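PDB 2Q02: putative cytoplasmic protein from Salmonella typhimurium LT2, which is of unknown function but binds zinc in a xylose isomerase-like TIM barrel and may act as an isomerase. Local coordinates for residues Val152-Leu157 against Phe165-Asp170; Phe172-His175 against Glu179-Lys182. One frame throughout, in Å; residues are numbered along the deposited sequence.

Interaction 1: residues Val152-Leu157 against Phe165-Asp170; sequences VWAQQL and FKVLLD. With ZN (zinc ion), chain E.
Gln-155, a polar residue in a buried interface, meets Val-167 with the aliphatic part of its side chain and sends its amide on to the backbone just before the neighbouring strand 193-198. Its CG lies 3.5 Å from Val-167 CG2, the two side chains crossing at about a right angle. With CG anti to the carbonyl carbon (chi1 -71°) and the chain extended beyond it, the amide nitrogen is delivered to the carbonyl oxygen of Asp-189, and more weakly to that of Ala-192, so this buried polar end is paired. The same Val-167 methyl also packs on Ala-154, with CG2 3.8 Å from the alanine CB. Val-167 thus points from the strand into the helix, and Ala-151 and Ile-158 extend its apolar seat on either side along the chain. The contact belongs to a beta-alpha-beta unit of the TIM barrel, in which helix 151-161 returns from strand 135-138 to the parallel strand 166-170 and covers its outer side. Across the segments the nearest CA atoms, those of Gln-155 and Val-167, are 6.5 Å apart. Three residues further along, at the end of the strand, Asp-170 OD2 binds the zinc ion at 1.9 Å, sharing it with Glu-139, His-197 and Glu-245, and also accepts a hydrogen bond from Arg-215. Asp-170 OD1 turns to the following helix, making a weak N-cap bond to Phe-172 N.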
loop_
_atom_site.group_PDB
_atom_site.type_symbol
_atom_site.label_atom_id
_atom_site.label_comp_id
_atom_site.label_asym_id
_atom_site.label_seq_id
_atom_site.Cartn_x
_atom_site.Cartn_y
_atom_site.Cartn_z
ATOM N N VAL A 152 -8.564 12.012 -5.056
ATOM C CA VAL A 152 -9.841 12.732 -4.966
ATOM C C VAL A 152 -10.874 12.128 -5.927
ATOM O O VAL A 152 -12.000 11.830 -5.534
ATOM C CB VAL A 152 -9.640 14.243 -5.281
ATOM C CG1 VAL A 152 -10.971 14.923 -5.642
ATOM C CG2 VAL A 152 -8.957 14.946 -4.131
ATOM N N TRP A 153 -10.466 11.957 -7.178
ATOM C CA TRP A 153 -11.311 11.411 -8.239
ATOM C C TRP A 153 -11.635 9.939 -7.946
ATOM O O TRP A 153 -12.759 9.501 -8.170
ATOM C CB TRP A 153 -10.604 11.587 -9.586
ATOM C CG TRP A 153 -11.306 11.090 -10.792
ATOM C CD1 TRP A 153 -10.879 10.100 -11.625
ATOM C CD2 TRP A 153 -12.549 11.570 -11.340
ATOM N NE1 TRP A 153 -11.781 9.924 -12.653
ATOM C CE2 TRP A 153 -12.809 10.818 -12.508
ATOM C CE3 TRP A 153 -13.461 12.569 -10.962
ATOM C CZ2 TRP A 153 -13.948 11.025 -13.307
ATOM C CZ3 TRP A 153 -14.613 12.781 -11.773
ATOM C CH2 TRP A 153 -14.836 12.008 -12.926
ATOM N N ALA A 154 -10.653 9.196 -7.426
ATOM C CA ALA A 154 -10.879 7.819 -7.000
ATOM C C ALA A 154 -11.968 7.731 -5.916
ATOM O O ALA A 154 -12.803 6.833 -5.948
ATOM C CB ALA A 154 -9.578 7.194 -6.501
ATOM N N GLN A 155 -11.936 8.652 -4.954
ATOM C CA GLN A 155 -12.952 8.692 -3.904
ATOM C C GLN A 155 -14.344 8.984 -4.493
ATOM O O GLN A 155 -15.351 8.439 -4.052
ATOM C CB GLN A 155 -12.601 9.735 -2.828
ATOM C CG GLN A 155 -11.431 9.351 -1.967
ATOM C CD GLN A 155 -11.136 10.355 -0.845
ATOM O OE1 GLN A 155 -11.380 11.569 -0.968
ATOM N NE2 GLN A 155 -10.612 9.838 0.269
ATOM N N GLN A 156 -14.380 9.825 -5.516
ATOM C CA GLN A 156 -15.638 10.166 -6.172
ATOM C C GLN A 156 -16.254 8.958 -6.874
ATOM O O GLN A 156 -17.466 8.723 -6.787
ATOM C CB GLN A 156 -15.425 11.292 -7.178
ATOM C CG GLN A 156 -16.707 11.971 -7.570
ATOM C CD GLN A 156 -16.538 12.880 -8.762
ATOM O OE1 GLN A 156 -15.875 13.931 -8.684
ATOM N NE2 GLN A 156 -17.133 12.482 -9.881
ATOM N N LEU A 157 -15.414 8.213 -7.577
ATOM C CA LEU A 157 -15.857 7.041 -8.324
ATOM C C LEU A 157 -16.404 5.969 -7.383
ATOM O O LEU A 157 -17.431 5.352 -7.674
ATOM C CB LEU A 157 -14.693 6.492 -9.172
ATOM C CG LEU A 157 -14.178 7.428 -10.291
ATOM C CD1 LEU A 157 -13.187 6.707 -11.133
ATOM C CD2 LEU A 157 -15.302 7.999 -11.198
ATOM N N PHE A 165 -15.477 0.427 -0.365
ATOM C CA PHE A 165 -14.041 0.543 -0.579
ATOM C C PHE A 165 -13.513 1.885 -0.147
ATOM O O PHE A 165 -14.263 2.864 -0.047
ATOM C CB PHE A 165 -13.658 0.340 -2.055
ATOM C CG PHE A 165 -13.706 -1.099 -2.537
ATOM C CD1 PHE A 165 -14.202 -2.137 -1.738
ATOM C CD2 PHE A 165 -13.273 -1.403 -3.820
ATOM C CE1 PHE A 165 -14.251 -3.444 -2.213
ATOM C CE2 PHE A 165 -13.305 -2.704 -4.296
ATOM C CZ PHE A 165 -13.783 -3.733 -3.491
ATOM N N LYS A 166 -12.205 1.907 0.143
ATOM C CA LYS A 166 -11.508 3.132 0.512
ATOM C C LYS A 166 -10.260 3.333 -0.352
ATOM O O LYS A 166 -9.795 2.429 -1.032
ATOM C CB LYS A 166 -11.117 3.100 1.986
ATOM C CG LYS A 166 -12.262 3.358 2.967
ATOM C CD LYS A 166 -11.816 3.076 4.395
ATOM C CE LYS A 166 -12.586 3.881 5.427
ATOM N NZ LYS A 166 -13.825 3.225 5.924
ATOM N N VAL A 167 -9.702 4.527 -0.299
ATOM C CA VAL A 167 -8.535 4.843 -1.082
ATOM C C VAL A 167 -7.268 4.574 -0.274
ATOM O O VAL A 167 -7.216 4.842 0.937
ATOM C CB VAL A 167 -8.578 6.336 -1.573
ATOM C CG1 VAL A 167 -7.193 6.864 -1.923
ATOM C CG2 VAL A 167 -9.520 6.470 -2.757
ATOM N N LEU A 168 -6.261 4.033 -0.964
ATOM C CA LEU A 168 -4.940 3.834 -0.419
ATOM C C LEU A 168 -4.042 4.989 -0.918
ATOM O O LEU A 168 -3.717 5.090 -2.113
ATOM C CB LEU A 168 -4.405 2.483 -0.882
ATOM C CG LEU A 168 -3.228 1.941 -0.094
ATOM C CD1 LEU A 168 -2.865 0.532 -0.633
ATOM C CD2 LEU A 168 -2.012 2.916 -0.104
ATOM N N LEU A 169 -3.679 5.870 0.007
ATOM C CA LEU A 169 -2.878 7.020 -0.331
ATOM C C LEU A 169 -1.391 6.636 -0.223
ATOM O O LEU A 169 -0.878 6.335 0.851
ATOM C CB LEU A 169 -3.239 8.190 0.595
ATOM C CG LEU A 169 -2.885 9.613 0.156
ATOM C CD1 LEU A 169 -3.373 10.557 1.235
ATOM C CD2 LEU A 169 -1.389 9.822 -0.101
ATOM N N ASP A 170 -0.707 6.658 -1.344
ATOM C CA ASP A 170 0.707 6.357 -1.385
ATOM C C ASP A 170 1.501 7.661 -1.660
ATOM O O ASP A 170 1.289 8.322 -2.684
ATOM C CB ASP A 170 0.893 5.326 -2.475
ATOM C CG ASP A 170 2.262 4.782 -2.522
ATOM O OD1 ASP A 170 3.199 5.596 -2.583
ATOM O OD2 ASP A 170 2.388 3.545 -2.515
HETATM ZN ZN ZN E . 1.712 1.716 -2.439
#

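Interaction 2: residues Phe172-His175 against Glu179-Lys182; sequences FHHH and EAEK
The short helix 171-176, which follows the zinc-bearing end of strand 166-170 in the TIM barrel, meets the start of helix 180-187 through the imidazole of His-174, which receives Ala-180 on a face and Glu-181 at an edge. Ala-180 CB makes a CH-pi contact, 4.1 Å from the ring centroid and 23° off the ring normal; it is shifted toward the rim, where His-174 CE1 comes within 3.8 Å. The same methyl lies 3.8 Å from His-174 O, so Ala-180 packs against both ring and backbone. At the edge, His-174 NE2 donates to Glu-181 OE1 over 3.3 Å, a weak bond with an N-H...O angle of only 134°. Glu-181 reaches the ring by folding its chain at chi2 (-77°), and its carboxylate stands almost perpendicular to the imidazole plane. The firmer partner of OE1 is Arg-232, which forms a salt bridge with it, so the histidine adds a secondary grip on an already paired carboxylate. Beyond the two segments, Phe-184 of helix 180-187 meets the imidazole edge-to-face, while Gln-229 and Arg-232 bring helix 226-235 against it; His-174 is therefore a meeting point of three helices.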
loop_
_atom_site.group_PDB
_atom_site.type_symbol
_atom_site.label_atom_id
_atom_site.label_comp_id
_atom_site.label_asym_id
_atom_site.label_seq_id
_atom_site.Cartn_x
_atom_site.Cartn_y
_atom_site.Cartn_z
ATOM N N PHE A 172 4.425 8.465 -2.636
ATOM C CA PHE A 172 5.116 8.493 -3.917
ATOM C C PHE A 172 4.153 8.808 -5.057
ATOM O O PHE A 172 4.455 9.630 -5.947
ATOM C CB PHE A 172 5.791 7.149 -4.179
ATOM C CG PHE A 172 6.337 6.989 -5.575
ATOM C CD1 PHE A 172 5.552 6.457 -6.588
ATOM C CD2 PHE A 172 7.662 7.321 -5.862
ATOM C CE1 PHE A 172 6.086 6.279 -7.885
ATOM C CE2 PHE A 172 8.200 7.138 -7.141
ATOM C CZ PHE A 172 7.417 6.611 -8.150
ATOM N N HIS A 173 3.011 8.130 -5.041
ATOM C CA HIS A 173 2.034 8.308 -6.114
ATOM C C HIS A 173 1.374 9.684 -6.050
ATOM O O HIS A 173 1.104 10.278 -7.094
ATOM C CB HIS A 173 1.044 7.141 -6.189
ATOM C CG HIS A 173 1.697 5.861 -6.604
ATOM N ND1 HIS A 173 2.293 5.701 -7.841
ATOM C CD2 HIS A 173 1.895 4.699 -5.937
ATOM C CE1 HIS A 173 2.809 4.484 -7.923
ATOM N NE2 HIS A 173 2.575 3.854 -6.786
ATOM N N HIS A 174 1.166 10.199 -4.842
ATOM C CA HIS A 174 0.761 11.588 -4.665
ATOM C C HIS A 174 1.809 12.550 -5.259
ATOM O O HIS A 174 1.480 13.533 -5.949
ATOM C CB HIS A 174 0.565 11.900 -3.168
ATOM C CG HIS A 174 0.238 13.337 -2.868
ATOM N ND1 HIS A 174 -1.056 13.806 -2.772
ATOM C CD2 HIS A 174 1.042 14.403 -2.625
ATOM C CE1 HIS A 174 -1.034 15.100 -2.507
ATOM N NE2 HIS A 174 0.227 15.488 -2.415
ATOM N N HIS A 175 3.082 12.280 -4.977
ATOM C CA HIS A 175 4.153 13.151 -5.436
ATOM C C HIS A 175 4.225 13.209 -6.949
ATOM O O HIS A 175 4.453 14.277 -7.511
ATOM C CB HIS A 175 5.490 12.686 -4.863
ATOM C CG HIS A 175 6.645 13.572 -5.202
ATOM N ND1 HIS A 175 7.673 13.169 -6.027
ATOM C CD2 HIS A 175 6.951 14.828 -4.805
ATOM C CE1 HIS A 175 8.566 14.137 -6.117
ATOM N NE2 HIS A 175 8.147 15.157 -5.392
ATOM N N GLU A 179 -0.555 17.473 -10.402
ATOM C CA GLU A 179 -1.703 18.347 -10.322
ATOM C C GLU A 179 -2.413 18.121 -8.986
ATOM O O GLU A 179 -3.527 18.599 -8.788
ATOM C CB GLU A 179 -2.634 18.045 -11.501
ATOM C CG GLU A 179 -1.972 18.252 -12.904
ATOM C CD GLU A 179 -1.232 17.019 -13.462
ATOM O OE1 GLU A 179 -0.073 16.745 -13.070
ATOM O OE2 GLU A 179 -1.806 16.335 -14.332
ATOM N N ALA A 180 -1.746 17.416 -8.065
ATOM C CA ALA A 180 -2.398 16.873 -6.862
ATOM C C ALA A 180 -2.706 17.916 -5.820
ATOM O O ALA A 180 -3.721 17.795 -5.142
ATOM C CB ALA A 180 -1.545 15.791 -6.217
ATOM N N GLU A 181 -1.818 18.908 -5.673
ATOM C CA GLU A 181 -1.893 19.857 -4.548
ATOM C C GLU A 181 -2.962 20.924 -4.725
ATOM O O GLU A 181 -3.343 21.568 -3.746
ATOM C CB GLU A 181 -0.538 20.527 -4.290
ATOM C CG GLU A 181 0.553 19.586 -3.783
ATOM C CD GLU A 181 0.404 19.253 -2.313
ATOM O OE1 GLU A 181 -0.616 18.639 -1.963
ATOM O OE2 GLU A 181 1.311 19.585 -1.512
ATOM N N LYS A 182 -3.430 21.110 -5.963
ATOM C CA LYS A 182 -4.529 22.038 -6.267
ATOM C C LYS A 182 -5.816 21.724 -5.475
ATOM O O LYS A 182 -6.266 22.526 -4.651
ATOM C CB LYS A 182 -4.826 22.037 -7.770
#

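How the interactions relate
From the N terminus, the chain runs through strand 135-138 into helix 151-161 and back into strand 166-170; interaction 1 closes the return from helix to strand, with seven residues between its segments. Interaction 2 opens only afterwards, and spans the even shorter link between helices 171-176 and 180-187. The two loops are therefore in series, neither nested nor crossed, and their centres lie 13 Å apart. They touch where Leu-169 CD2 comes 4.2 Å from His-174 CB. One ties a barrel strand to its outer helix; the other joins the two helices lying between that strand and strand 193-198, with the zinc ligand Asp-170 lying at the junction between them.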